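Local atomic coordinates of clavulanic acid biosynthesis oligopeptide binding protein 2 (Streptomyces clavuligerus, PDB entry 2WOL), a protein that probably binds peptides as an oligopeptide-binding protein of the solute-binding family and belongs to the clavulanic acid biosynthesis pathway. Residues 349-354 / 515-520; 141-146 / 181-186; 498-503 / 507-512. All blocks are in the same frame, centred on the assembly; numbering follows the deposited sequence.

Contact 1 of 3, residues 349-354 / 515-520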
ATOM      1  N   THR A 349       1.418  -8.614 -17.963  1.00  8.81           N
ATOM      2  CA  THR A 349       0.378  -8.308 -18.947  1.00  9.18           C
ATOM      3  C   THR A 349      -1.004  -8.222 -18.289  1.00  9.27           C
ATOM      4  O   THR A 349      -2.014  -8.032 -18.967  1.00  9.55           O
ATOM      5  CB  THR A 349       0.332  -9.356 -20.071  1.00  9.11           C
ATOM      6  OG1 THR A 349      -0.017 -10.628 -19.518  1.00 10.12           O
ATOM      7  CG2 THR A 349       1.689  -9.464 -20.761  1.00  9.43           C
ATOM      8  N   ALA A 350      -1.044  -8.380 -16.969  1.00  9.10           N
ATOM      9  CA  ALA A 350      -2.281  -8.226 -16.206  1.00  9.38           C
ATOM     10  C   ALA A 350      -2.049  -7.393 -14.939  1.00  9.29           C
ATOM     11  O   ALA A 350      -0.955  -6.869 -14.724  1.00  9.31           O
ATOM     12  CB  ALA A 350      -2.880  -9.588 -15.878  1.00  9.73           C
ATOM     13  N   LEU A 351      -3.083  -7.285 -14.109  1.00  9.38           N
ATOM     14  CA  LEU A 351      -3.094  -6.309 -13.020  1.00  9.30           C
ATOM     15  C   LEU A 351      -2.703  -6.867 -11.649  1.00  9.23           C
ATOM     16  O   LEU A 351      -1.830  -6.311 -10.985  1.00  9.18           O
ATOM     17  CB  LEU A 351      -4.455  -5.603 -12.951  1.00  9.28           C
ATOM     18  CG  LEU A 351      -4.969  -5.000 -14.268  1.00  9.58           C
ATOM     19  CD1 LEU A 351      -6.424  -4.592 -14.150  1.00  9.93           C
ATOM     20  CD2 LEU A 351      -4.126  -3.811 -14.712  1.00  9.88           C
ATOM     21  N   PHE A 352      -3.344  -7.960 -11.233  1.00  9.40           N
ATOM     22  CA  PHE A 352      -3.109  -8.532  -9.899  1.00 10.00           C
ATOM     23  C   PHE A 352      -1.657  -8.945  -9.681  1.00 10.69           C
ATOM     24  O   PHE A 352      -1.064  -9.598 -10.543  1.00 10.71           O
ATOM     25  CB  PHE A 352      -3.975  -9.775  -9.666  1.00 10.03           C
ATOM     26  CG  PHE A 352      -5.448  -9.497  -9.508  1.00  9.90           C
ATOM     27  CD1 PHE A 352      -6.379 -10.246 -10.223  1.00 10.33           C
ATOM     28  CD2 PHE A 352      -5.908  -8.513  -8.632  1.00 10.03           C
ATOM     29  CE1 PHE A 352      -7.747 -10.014 -10.081  1.00 10.30           C
ATOM     30  CE2 PHE A 352      -7.277  -8.278  -8.486  1.00 10.82           C
ATOM     31  CZ  PHE A 352      -8.190  -9.031  -9.214  1.00  9.88           C
ATOM     32  N   PRO A 353      -1.080  -8.572  -8.524  1.00 11.43           N
ATOM     33  CA  PRO A 353       0.195  -9.161  -8.104  1.00 12.32           C
ATOM     34  C   PRO A 353       0.023 -10.654  -7.801  1.00 13.32           C
ATOM     35  O   PRO A 353      -1.077 -11.079  -7.437  1.00 13.56           O
ATOM     36  CB  PRO A 353       0.532  -8.399  -6.815  1.00 12.43           C
ATOM     37  CG  PRO A 353      -0.325  -7.185  -6.832  1.00 12.06           C
ATOM     38  CD  PRO A 353      -1.570  -7.576  -7.558  1.00 11.43           C
ATOM     39  N   PRO A 354       1.098 -11.453  -7.953  1.00 14.27           N
ATOM     40  CA  PRO A 354       1.032 -12.894  -7.671  1.00 15.11           C
ATOM     41  C   PRO A 354       0.763 -13.281  -6.209  1.00 15.70           C
ATOM     42  O   PRO A 354       0.571 -14.467  -5.919  1.00 16.51           O
ATOM     43  CB  PRO A 354       2.405 -13.408  -8.123  1.00 15.21           C
ATOM     44  CG  PRO A 354       3.290 -12.223  -8.083  1.00 15.08           C
ATOM     45  CD  PRO A 354       2.431 -11.052  -8.444  1.00 14.62           C
ATOM     46  N   ARG A 515     -10.529  -9.718 -16.131  1.00  8.76           N
ATOM     47  CA  ARG A 515     -10.704  -9.960 -17.556  1.00  9.15           C
ATOM     48  C   ARG A 515     -11.542  -8.856 -18.202  1.00  9.24           C
ATOM     49  O   ARG A 515     -11.163  -8.320 -19.242  1.00  9.48           O
ATOM     50  CB  ARG A 515     -11.331 -11.337 -17.805  1.00  9.67           C
ATOM     51  CG  ARG A 515     -11.564 -11.635 -19.280  1.00 10.77           C
ATOM     52  CD  ARG A 515     -11.946 -13.089 -19.518  1.00 13.38           C
ATOM     53  NE  ARG A 515     -10.824 -13.998 -19.284  1.00 14.79           N
ATOM     54  CZ  ARG A 515      -9.936 -14.357 -20.208  1.00 15.60           C
ATOM     55  NH1 ARG A 515     -10.024 -13.886 -21.447  1.00 15.70           N
ATOM     56  NH2 ARG A 515      -8.954 -15.191 -19.888  1.00 16.63           N
ATOM     57  N   ARG A 516     -12.670  -8.511 -17.586  1.00  9.06           N
ATOM     58  CA  ARG A 516     -13.537  -7.474 -18.148  1.00  9.30           C
ATOM     59  C   ARG A 516     -12.816  -6.131 -18.200  1.00  8.91           C
ATOM     60  O   ARG A 516     -12.946  -5.401 -19.176  1.00  9.04           O
ATOM     61  CB  ARG A 516     -14.828  -7.348 -17.339  0.33  9.32           C
ATOM     62  CG  ARG A 516     -15.820  -8.460 -17.590  0.33  9.81           C
ATOM     63  CD  ARG A 516     -16.994  -8.364 -16.640  0.33 10.77           C
ATOM     64  NE  ARG A 516     -18.019  -9.363 -16.933  0.33 11.54           N
ATOM     65  CZ  ARG A 516     -19.069  -9.156 -17.721  0.33 11.87           C
ATOM     66  NH1 ARG A 516     -19.246  -7.979 -18.310  0.33 12.20           N
ATOM     67  NH2 ARG A 516     -19.945 -10.130 -17.926  0.33 12.19           N
ATOM     68  N   VAL A 517     -12.048  -5.820 -17.155  1.00  8.13           N
ATOM     69  CA  VAL A 517     -11.265  -4.584 -17.131  1.00  8.32           C
ATOM     70  C   VAL A 517     -10.273  -4.542 -18.294  1.00  7.77           C
ATOM     71  O   VAL A 517     -10.144  -3.522 -18.963  1.00  8.24           O
ATOM     72  CB  VAL A 517     -10.531  -4.381 -15.783  1.00  8.23           C
ATOM     73  CG1 VAL A 517      -9.569  -3.196 -15.857  1.00  9.23           C
ATOM     74  CG2 VAL A 517     -11.535  -4.173 -14.665  1.00  8.54           C
ATOM     75  N   MET A 518      -9.592  -5.661 -18.547  1.00  8.00           N
ATOM     76  CA  MET A 518      -8.655  -5.722 -19.660  1.00  7.77           C
ATOM     77  C   MET A 518      -9.364  -5.662 -21.016  1.00  8.01           C
ATOM     78  O   MET A 518      -8.826  -5.095 -21.962  1.00  7.54           O
ATOM     79  CB  MET A 518      -7.721  -6.931 -19.535  1.00  7.79           C
ATOM     80  CG  MET A 518      -6.683  -6.789 -18.405  1.00  7.93           C
ATOM     81  SD  MET A 518      -5.778  -5.215 -18.371  1.00  8.21           S
ATOM     82  CE  MET A 518      -4.899  -5.280 -19.934  1.00  9.46           C
ATOM     83  N   GLU A 519     -10.575  -6.220 -21.098  1.00  8.40           N
ATOM     84  CA  GLU A 519     -11.396  -6.068 -22.308  1.00  8.98           C
ATOM     85  C   GLU A 519     -11.670  -4.590 -22.616  1.00  8.51           C
ATOM     86  O   GLU A 519     -11.649  -4.176 -23.777  1.00  9.03           O
ATOM     87  CB  GLU A 519     -12.711  -6.846 -22.187  1.00  8.82           C
ATOM     88  CG  GLU A 519     -12.544  -8.357 -22.268  1.00  9.43           C
ATOM     89  CD  GLU A 519     -13.800  -9.126 -21.876  1.00 10.81           C
ATOM     90  OE1 GLU A 519     -14.824  -8.490 -21.544  1.00 13.70           O
ATOM     91  OE2 GLU A 519     -13.751 -10.376 -21.897  1.00 13.17           O
ATOM     92  N   HIS A 520     -11.913  -3.796 -21.571  1.00  8.18           N
ATOM     93  CA  HIS A 520     -12.097  -2.347 -21.720  1.00  8.27           C
ATOM     94  C   HIS A 520     -10.835  -1.641 -22.221  1.00  7.93           C
ATOM     95  O   HIS A 520     -10.922  -0.574 -22.830  1.00  8.25           O
ATOM     96  CB  HIS A 520     -12.530  -1.709 -20.400  1.00  8.46           C
ATOM     97  CG  HIS A 520     -13.982  -1.888 -20.087  1.00  9.80           C
ATOM     98  ND1 HIS A 520     -14.977  -1.204 -20.753  1.00 12.34           N
ATOM     99  CD2 HIS A 520     -14.606  -2.657 -19.164  1.00 10.39           C
ATOM    100  CE1 HIS A 520     -16.152  -1.553 -20.260  1.00 12.17           C
ATOM    101  NE2 HIS A 520     -15.955  -2.434 -19.295  1.00 11.68           N
TER

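Contact 2 of 3, residues 141-146 / 181-186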
ATOM      1  N   ILE A 141     -15.753   4.775   6.494  1.00  9.67           N
ATOM      2  CA  ILE A 141     -16.846   5.749   6.451  1.00  9.77           C
ATOM      3  C   ILE A 141     -18.078   5.245   5.674  1.00 10.26           C
ATOM      4  O   ILE A 141     -19.159   5.161   6.251  1.00 10.62           O
ATOM      5  CB  ILE A 141     -16.367   7.161   5.989  1.00  9.34           C
ATOM      6  CG1 ILE A 141     -15.383   7.744   7.017  1.00  9.18           C
ATOM      7  CG2 ILE A 141     -17.558   8.099   5.779  1.00  9.38           C
ATOM      8  CD1 ILE A 141     -14.811   9.121   6.661  1.00  9.46           C
ATOM      9  N   PRO A 142     -17.930   4.887   4.379  1.00 10.61           N
ATOM     10  CA  PRO A 142     -19.131   4.370   3.695  1.00 10.79           C
ATOM     11  C   PRO A 142     -19.687   3.068   4.280  1.00 10.88           C
ATOM     12  O   PRO A 142     -20.887   2.800   4.157  1.00 11.41           O
ATOM     13  CB  PRO A 142     -18.660   4.149   2.253  1.00 10.74           C
ATOM     14  CG  PRO A 142     -17.176   4.109   2.321  1.00 11.23           C
ATOM     15  CD  PRO A 142     -16.764   4.955   3.475  1.00 10.73           C
ATOM     16  N   LEU A 143     -18.829   2.270   4.909  1.00 10.92           N
ATOM     17  CA  LEU A 143     -19.259   1.002   5.492  1.00 11.20           C
ATOM     18  C   LEU A 143     -20.063   1.171   6.779  1.00 11.33           C
ATOM     19  O   LEU A 143     -20.817   0.275   7.161  1.00 11.54           O
ATOM     20  CB  LEU A 143     -18.058   0.083   5.739  1.00 11.15           C
ATOM     21  CG  LEU A 143     -17.389  -0.521   4.503  1.00 11.28           C
ATOM     22  CD1 LEU A 143     -16.109  -1.224   4.911  1.00 11.24           C
ATOM     23  CD2 LEU A 143     -18.326  -1.480   3.773  1.00 11.77           C
ATOM     24  N   LEU A 144     -19.907   2.315   7.443  1.00 11.19           N
ATOM     25  CA  LEU A 144     -20.543   2.523   8.751  1.00 11.66           C
ATOM     26  C   LEU A 144     -21.500   3.714   8.833  1.00 12.18           C
ATOM     27  O   LEU A 144     -22.279   3.820   9.782  1.00 12.65           O
ATOM     28  CB  LEU A 144     -19.482   2.618   9.853  1.00 11.49           C
ATOM     29  CG  LEU A 144     -18.666   1.349  10.131  1.00 11.25           C
ATOM     30  CD1 LEU A 144     -17.483   1.660  11.015  1.00 11.53           C
ATOM     31  CD2 LEU A 144     -19.527   0.244  10.747  1.00 11.57           C
ATOM     32  N   ASP A 145     -21.450   4.600   7.844  1.00 12.10           N
ATOM     33  CA  ASP A 145     -22.282   5.802   7.856  1.00 12.57           C
ATOM     34  C   ASP A 145     -23.699   5.533   7.352  1.00 13.22           C
ATOM     35  O   ASP A 145     -23.895   4.842   6.345  1.00 13.65           O
ATOM     36  CB  ASP A 145     -21.638   6.905   7.013  1.00 12.08           C
ATOM     37  CG  ASP A 145     -21.996   8.303   7.491  1.00 12.05           C
ATOM     38  OD1 ASP A 145     -22.464   8.457   8.639  1.00 11.39           O
ATOM     39  OD2 ASP A 145     -21.780   9.257   6.717  1.00 12.18           O
ATOM     40  N   ASP A 146     -24.677   6.093   8.057  1.00 13.52           N
ATOM     41  CA  ASP A 146     -26.061   6.090   7.612  1.00 14.23           C
ATOM     42  C   ASP A 146     -26.304   7.350   6.778  1.00 14.52           C
ATOM     43  O   ASP A 146     -26.295   8.457   7.317  1.00 14.42           O
ATOM     44  CB  ASP A 146     -27.001   6.054   8.821  1.00 14.07           C
ATOM     45  CG  ASP A 146     -28.471   5.955   8.431  1.00 14.52           C
ATOM     46  OD1 ASP A 146     -28.802   6.055   7.232  1.00 15.08           O
ATOM     47  OD2 ASP A 146     -29.298   5.781   9.348  1.00 15.49           O
ATOM     48  N   SER A 181     -16.308  -8.597   2.714  1.00 11.71           N
ATOM     49  CA  SER A 181     -15.519  -9.798   2.993  1.00 11.61           C
ATOM     50  C   SER A 181     -14.199  -9.510   3.717  1.00 11.31           C
ATOM     51  O   SER A 181     -13.705 -10.348   4.471  1.00 11.62           O
ATOM     52  CB  SER A 181     -15.234 -10.564   1.691  1.00 11.82           C
ATOM     53  OG  SER A 181     -14.549  -9.750   0.751  1.00 12.29           O
ATOM     54  N   ASP A 182     -13.647  -8.319   3.495  1.00 10.91           N
ATOM     55  CA  ASP A 182     -12.283  -8.003   3.928  1.00 10.64           C
ATOM     56  C   ASP A 182     -12.186  -7.192   5.225  1.00 10.25           C
ATOM     57  O   ASP A 182     -11.181  -6.518   5.464  1.00 10.04           O
ATOM     58  CB  ASP A 182     -11.527  -7.294   2.792  1.00 10.33           C
ATOM     59  CG  ASP A 182     -11.401  -8.152   1.537  1.00 11.25           C
ATOM     60  OD1 ASP A 182     -11.702  -9.368   1.588  1.00 10.93           O
ATOM     61  OD2 ASP A 182     -10.992  -7.600   0.497  1.00 11.04           O
ATOM     62  N   PHE A 183     -13.206  -7.273   6.077  1.00  9.80           N
ATOM     63  CA  PHE A 183     -13.248  -6.393   7.250  1.00  9.45           C
ATOM     64  C   PHE A 183     -12.097  -6.584   8.254  1.00  9.19           C
ATOM     65  O   PHE A 183     -11.635  -5.610   8.860  1.00  9.23           O
ATOM     66  CB  PHE A 183     -14.610  -6.449   7.946  1.00  9.45           C
ATOM     67  CG  PHE A 183     -14.896  -5.252   8.811  1.00  9.16           C
ATOM     68  CD1 PHE A 183     -15.241  -4.027   8.236  1.00  9.49           C
ATOM     69  CD2 PHE A 183     -14.814  -5.344  10.195  1.00  9.37           C
ATOM     70  CE1 PHE A 183     -15.495  -2.918   9.022  1.00  9.72           C
ATOM     71  CE2 PHE A 183     -15.081  -4.236  10.995  1.00  9.96           C
ATOM     72  CZ  PHE A 183     -15.422  -3.025  10.408  1.00  9.66           C
ATOM     73  N   ASP A 184     -11.622  -7.820   8.427  1.00  8.96           N
ATOM     74  CA  ASP A 184     -10.474  -8.064   9.311  1.00  8.76           C
ATOM     75  C   ASP A 184      -9.260  -7.219   8.893  1.00  8.58           C
ATOM     76  O   ASP A 184      -8.449  -6.815   9.729  1.00  9.20           O
ATOM     77  CB  ASP A 184     -10.065  -9.543   9.307  1.00  8.75           C
ATOM     78  CG  ASP A 184     -10.833 -10.392  10.322  1.00 10.05           C
ATOM     79  OD1 ASP A 184     -11.535  -9.851  11.212  1.00 11.10           O
ATOM     80  OD2 ASP A 184     -10.703 -11.632  10.233  1.00 10.55           O
ATOM     81  N   HIS A 185      -9.135  -6.976   7.589  1.00  8.76           N
ATOM     82  CA  HIS A 185      -8.051  -6.149   7.058  1.00  8.79           C
ATOM     83  C   HIS A 185      -8.176  -4.706   7.511  1.00  8.80           C
ATOM     84  O   HIS A 185      -7.183  -4.078   7.883  1.00  9.15           O
ATOM     85  CB  HIS A 185      -8.006  -6.215   5.534  1.00  8.62           C
ATOM     86  CG  HIS A 185      -7.546  -7.535   5.009  1.00  8.46           C
ATOM     87  ND1 HIS A 185      -6.219  -7.816   4.767  1.00  8.06           N
ATOM     88  CD2 HIS A 185      -8.235  -8.658   4.695  1.00  8.49           C
ATOM     89  CE1 HIS A 185      -6.110  -9.053   4.316  1.00  9.53           C
ATOM     90  NE2 HIS A 185      -7.318  -9.586   4.262  1.00  8.91           N
ATOM     91  N   LEU A 186      -9.402  -4.189   7.495  1.00  9.34           N
ATOM     92  CA  LEU A 186      -9.651  -2.831   7.967  1.00  9.46           C
ATOM     93  C   LEU A 186      -9.354  -2.705   9.455  1.00  9.76           C
ATOM     94  O   LEU A 186      -8.877  -1.667   9.909  1.00 10.14           O
ATOM     95  CB  LEU A 186     -11.082  -2.389   7.652  1.00  9.50           C
ATOM     96  CG  LEU A 186     -11.524  -2.420   6.182  1.00  9.63           C
ATOM     97  CD1 LEU A 186     -12.883  -1.757   6.041  1.00 10.00           C
ATOM     98  CD2 LEU A 186     -10.507  -1.772   5.226  1.00  9.45           C
TER

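Contact 3 of 3, residues 498-503 / 507-512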
ATOM      1  N   LEU A 498     -17.865  -9.538  -2.433  1.00 15.12           N
ATOM      2  CA  LEU A 498     -17.917  -9.041  -1.057  1.00 15.81           C
ATOM      3  C   LEU A 498     -18.826  -9.843  -0.121  1.00 16.61           C
ATOM      4  O   LEU A 498     -18.628  -9.816   1.096  1.00 16.64           O
ATOM      5  CB  LEU A 498     -18.278  -7.553  -1.030  1.00 15.41           C
ATOM      6  CG  LEU A 498     -17.197  -6.610  -1.571  1.00 15.32           C
ATOM      7  CD1 LEU A 498     -17.724  -5.191  -1.689  1.00 15.72           C
ATOM      8  CD2 LEU A 498     -15.928  -6.651  -0.720  1.00 15.33           C
ATOM      9  N   HIS A 499     -19.801 -10.558  -0.686  1.00 17.79           N
ATOM     10  CA  HIS A 499     -20.661 -11.447   0.108  1.00 18.78           C
ATOM     11  C   HIS A 499     -20.414 -12.936  -0.149  1.00 19.60           C
ATOM     12  O   HIS A 499     -21.091 -13.788   0.434  1.00 19.79           O
ATOM     13  CB  HIS A 499     -22.146 -11.108  -0.078  1.00 18.87           C
ATOM     14  CG  HIS A 499     -22.693 -11.472  -1.425  1.00 18.73           C
ATOM     15  ND1 HIS A 499     -23.103 -10.527  -2.340  1.00 18.28           N
ATOM     16  CD2 HIS A 499     -22.911 -12.676  -2.005  1.00 18.09           C
ATOM     17  CE1 HIS A 499     -23.544 -11.133  -3.428  1.00 18.27           C
ATOM     18  NE2 HIS A 499     -23.434 -12.438  -3.251  1.00 18.54           N
ATOM     19  N   THR A 500     -19.457 -13.247  -1.022  1.00 20.28           N
ATOM     20  CA  THR A 500     -19.118 -14.636  -1.324  1.00 21.09           C
ATOM     21  C   THR A 500     -18.191 -15.176  -0.237  1.00 21.95           C
ATOM     22  O   THR A 500     -17.079 -14.675  -0.050  1.00 22.28           O
ATOM     23  CB  THR A 500     -18.488 -14.786  -2.737  1.00 20.97           C
ATOM     24  OG1 THR A 500     -19.412 -14.309  -3.723  1.00 20.67           O
ATOM     25  CG2 THR A 500     -18.152 -16.241  -3.044  1.00 20.86           C
ATOM     26  N   THR A 501     -18.667 -16.190   0.483  1.00 22.84           N
ATOM     27  CA  THR A 501     -17.919 -16.764   1.604  1.00 23.71           C
ATOM     28  C   THR A 501     -16.786 -17.674   1.137  1.00 24.08           C
ATOM     29  O   THR A 501     -15.705 -17.667   1.729  1.00 24.48           O
ATOM     30  CB  THR A 501     -18.836 -17.546   2.577  1.00 23.71           C
ATOM     31  OG1 THR A 501     -19.499 -18.602   1.869  1.00 24.49           O
ATOM     32  CG2 THR A 501     -19.876 -16.624   3.202  1.00 23.83           C
ATOM     33  N   ASP A 502     -17.044 -18.453   0.087  1.00 24.61           N
ATOM     34  CA  ASP A 502     -16.062 -19.385  -0.472  1.00 25.04           C
ATOM     35  C   ASP A 502     -14.915 -18.627  -1.146  1.00 25.07           C
ATOM     36  O   ASP A 502     -15.136 -17.934  -2.142  1.00 25.11           O
ATOM     37  CB  ASP A 502     -16.736 -20.344  -1.466  1.00 25.28           C
ATOM     38  CG  ASP A 502     -15.757 -21.319  -2.117  1.00 26.33           C
ATOM     39  OD1 ASP A 502     -14.675 -21.578  -1.549  1.00 28.18           O
ATOM     40  OD2 ASP A 502     -16.075 -21.836  -3.208  1.00 27.65           O
ATOM     41  N   PRO A 503     -13.687 -18.754  -0.600  1.00 25.06           N
ATOM     42  CA  PRO A 503     -12.518 -18.069  -1.161  1.00 24.84           C
ATOM     43  C   PRO A 503     -12.247 -18.429  -2.623  1.00 24.46           C
ATOM     44  O   PRO A 503     -11.836 -17.559  -3.393  1.00 24.46           O
ATOM     45  CB  PRO A 503     -11.366 -18.548  -0.269  1.00 25.01           C
ATOM     46  CG  PRO A 503     -12.019 -18.946   1.009  1.00 25.34           C
ATOM     47  CD  PRO A 503     -13.328 -19.542   0.596  1.00 25.22           C
ATOM     48  N   ALA A 507     -12.314 -15.896  -5.779  1.00 17.94           N
ATOM     49  CA  ALA A 507     -11.177 -15.742  -6.687  1.00 17.27           C
ATOM     50  C   ALA A 507     -11.605 -15.792  -8.157  1.00 16.92           C
ATOM     51  O   ALA A 507     -11.127 -14.996  -8.971  1.00 16.69           O
ATOM     52  CB  ALA A 507     -10.113 -16.794  -6.396  1.00 17.36           C
ATOM     53  N   GLU A 508     -12.513 -16.709  -8.492  1.00 16.26           N
ATOM     54  CA  GLU A 508     -13.013 -16.830  -9.863  1.00 15.80           C
ATOM     55  C   GLU A 508     -13.799 -15.601 -10.300  1.00 14.88           C
ATOM     56  O   GLU A 508     -13.698 -15.175 -11.448  1.00 14.90           O
ATOM     57  CB  GLU A 508     -13.860 -18.097 -10.044  1.00 16.33           C
ATOM     58  CG  GLU A 508     -13.047 -19.386 -10.154  1.00 18.39           C
ATOM     59  CD  GLU A 508     -11.957 -19.312 -11.216  1.00 20.52           C
ATOM     60  OE1 GLU A 508     -12.277 -19.063 -12.402  1.00 22.45           O
ATOM     61  OE2 GLU A 508     -10.775 -19.504 -10.862  1.00 21.93           O
ATOM     62  N   LEU A 509     -14.583 -15.040  -9.385  1.00 13.86           N
ATOM     63  CA  LEU A 509     -15.293 -13.796  -9.652  1.00 12.65           C
ATOM     64  C   LEU A 509     -14.308 -12.659  -9.916  1.00 11.94           C
ATOM     65  O   LEU A 509     -14.502 -11.872 -10.836  1.00 11.64           O
ATOM     66  CB  LEU A 509     -16.227 -13.441  -8.495  1.00 13.04           C
ATOM     67  CG  LEU A 509     -17.494 -14.292  -8.354  1.00 13.56           C
ATOM     68  CD1 LEU A 509     -18.076 -14.126  -6.960  1.00 14.14           C
ATOM     69  CD2 LEU A 509     -18.530 -13.961  -9.429  1.00 14.49           C
ATOM     70  N   TRP A 510     -13.247 -12.589  -9.112  1.00 10.93           N
ATOM     71  CA  TRP A 510     -12.225 -11.559  -9.299  1.00 10.26           C
ATOM     72  C   TRP A 510     -11.488 -11.694 -10.624  1.00 10.07           C
ATOM     73  O   TRP A 510     -11.130 -10.688 -11.238  1.00  9.77           O
ATOM     74  CB  TRP A 510     -11.248 -11.522  -8.126  1.00  9.92           C
ATOM     75  CG  TRP A 510     -11.767 -10.719  -6.975  1.00  9.42           C
ATOM     76  CD1 TRP A 510     -12.080 -11.175  -5.727  1.00  9.55           C
ATOM     77  CD2 TRP A 510     -12.043  -9.309  -6.968  1.00  8.68           C
ATOM     78  NE1 TRP A 510     -12.527 -10.140  -4.942  1.00  9.25           N
ATOM     79  CE2 TRP A 510     -12.517  -8.984  -5.679  1.00  8.96           C
ATOM     80  CE3 TRP A 510     -11.926  -8.288  -7.926  1.00  9.00           C
ATOM     81  CZ2 TRP A 510     -12.881  -7.682  -5.322  1.00  9.27           C
ATOM     82  CZ3 TRP A 510     -12.288  -6.992  -7.569  1.00  8.92           C
ATOM     83  CH2 TRP A 510     -12.761  -6.701  -6.280  1.00  9.07           C
ATOM     84  N   ARG A 511     -11.279 -12.932 -11.063  1.00 10.21           N
ATOM     85  CA  ARG A 511     -10.689 -13.194 -12.372  1.00 10.31           C
ATOM     86  C   ARG A 511     -11.572 -12.679 -13.502  1.00 10.18           C
ATOM     87  O   ARG A 511     -11.068 -12.147 -14.490  1.00  9.99           O
ATOM     88  CB  ARG A 511     -10.383 -14.681 -12.552  1.00 10.62           C
ATOM     89  CG  ARG A 511      -9.195 -15.122 -11.740  1.00 11.92           C
ATOM     90  CD  ARG A 511      -8.964 -16.608 -11.796  1.00 14.12           C
ATOM     91  NE  ARG A 511      -7.682 -16.905 -11.170  1.00 16.31           N
ATOM     92  CZ  ARG A 511      -7.260 -18.115 -10.822  1.00 18.80           C
ATOM     93  NH1 ARG A 511      -8.024 -19.183 -11.020  1.00 19.65           N
ATOM     94  NH2 ARG A 511      -6.066 -18.250 -10.261  1.00 19.68           N
ATOM     95  N   ALA A 512     -12.888 -12.824 -13.344  1.00 10.07           N
ATOM     96  CA  ALA A 512     -13.839 -12.271 -14.304  1.00 10.13           C
ATOM     97  C   ALA A 512     -13.795 -10.739 -14.315  1.00 10.09           C
ATOM     98  O   ALA A 512     -13.856 -10.124 -15.381  1.00 10.85           O
ATOM     99  CB  ALA A 512     -15.253 -12.766 -14.018  1.00 10.23           C
TER

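Contact 1 of 3, residues 349-354 / 515-520
L351 fits its branched end against V517 and M518, two successive residues of the helix 503-520. CD1 of L351 meets CG1 of V517 at 3.8 Å. CG of L351 lies 4.2 Å from SD of M518. In V517, CG1 stands anti to the backbone N (chi1 172°), and this is the methyl that reaches the leucine. The chain of M518 is bent at chi2 and again at chi3. The bends turn CE away from the leucine, to 4.1 Å from the backbone O of T349. L351, V517 and M518 are buried and meet by van der Waals packing; the T349 end is partly exposed and is touched through its backbone O.

A second shell of polar bonds positions the loop. The carboxylate atom OE2 of E514, one turn before M518 on the same helix, accepts hydrogen bonds from the backbone N of both L351 and F352. T349 turns its OG1 to the backbone O of L362.

This is plain apolar packing, in a family 5 solute-binding protein, of the loop after strand 346-347 on the last turns of helix 503-520. It sits beside the mixed sheet that contains strands 346-347 and 523-534. L351 also touches L523 and P525 of strand 523-534, and M518 shares P525. V517 rests on V468 of helix 460-468, while F352 packs on E460 and L464 of that helix.

Contact 2 of 3, residues 141-146 / 181-186
L143 and L186 meet methyl to methyl where two short helices, 140-144 and 183-186, pack within the family 5 solute-binding fold. CD1 of L143 and CD1 of L186 are 3.5 Å apart, tighter than usual for two carbons. The two side chains cross at a slant. The same CD1 of L143 also reaches F183. It lies at the edge of that ring, near its plane, 4.4 Å from CD1 of F183. One leucine methyl thus serves both partners, and the three residues are buried. In L143, CG is anti to the carbonyl carbon (chi1 -71°), which sends the branch across to the second helix.

The packing continues around the phenylalanine. Its ring also meets the rings of W99 and F174, with the planes inclined to each other. L140 touches both F183 and L186.

The outer parts of both segments are different in character. P142 is exposed; D145 and D146, partly exposed, follow the helix and turn OD1 to the backbone N of Y151 and of E148, respectively. The backbone O of I141 accepts from two donors, the N of L144 and the N of D145, as the helix ends. D182 is buried, though it does not touch 141-146. It occupies the N-cap position of helix 183-186, but its side chain makes no capping bond. Its OD2 is instead bonded to OG1 of T459. Its other oxygen, OD1, takes a 3.0 Å hydrogen bond from OG of S181, which approaches from above the carboxylate plane, 70° out of it.

Contact 3 of 3, residues 498-503 / 507-512
T500 has its OG1 anti to the carbonyl carbon (chi1 -59°), and L509 sets its CG the same way (chi1 -73°), with CD1 extended away from the backbone of L509 toward T500. These torsions bring the two side chains together tip to tip. OG1 of T500 and CD1 of L509 are 3.5 Å apart. This is packing of a methyl against a hydroxyl. The polar partner of OG1 is the backbone O of E496, one turn back in helix 488-499. L509 also touches E496 and T497, so its side chain lies along the end of that helix.

The second meeting point is in the backbone. The N of A507 donates to the O of P503 over 2.9 Å, with an N-H...O angle of 151°. The donor is tilted out of the carbonyl plane. This is an i to i+4 helical bond in the first turn of helix 503-520. CB of A507 comes within 3.5 Å of the same oxygen.

D502 sits at the N-cap of this helix. Its OD1 accepts from the N of A504, and its OD2 makes a weak bond to the N of A505. Farther along, NH1 of R511 forms a salt bridge of 2.8 Å with OE2 of E508. NE and NH2 of R511 reach the backbone O of A358 and of H359. The bonds around its guanidinium tie the helix surface to the neighbouring loop.

The whole is two consecutive helices joined by a short link: helix 488-499 ends, T500 to D502 make the link, and helix 503-520 follows with an Asp N-cap and proline at N1.

How the contacts relate
Contacts 1 and 3 share helix 503-520. Contact 3 holds its first turns, and contact 1 uses its last. Their centres are 15 Å apart, and they touch where CE1 of F352 lies 3.6 Å from the backbone O of W510. In sequence, contact 3 falls between the two segments of contact 1. Contact 2 comes earlier in the chain. It meets contact 3 where CB of S181 packs 3.5 Å from the backbone O of L498, with centres 18 Å apart. Contacts 1 and 2 do not touch. Their nearest atoms are about 10 Å apart and their centres 25 Å. Contact 3 thus bridges the other two in space.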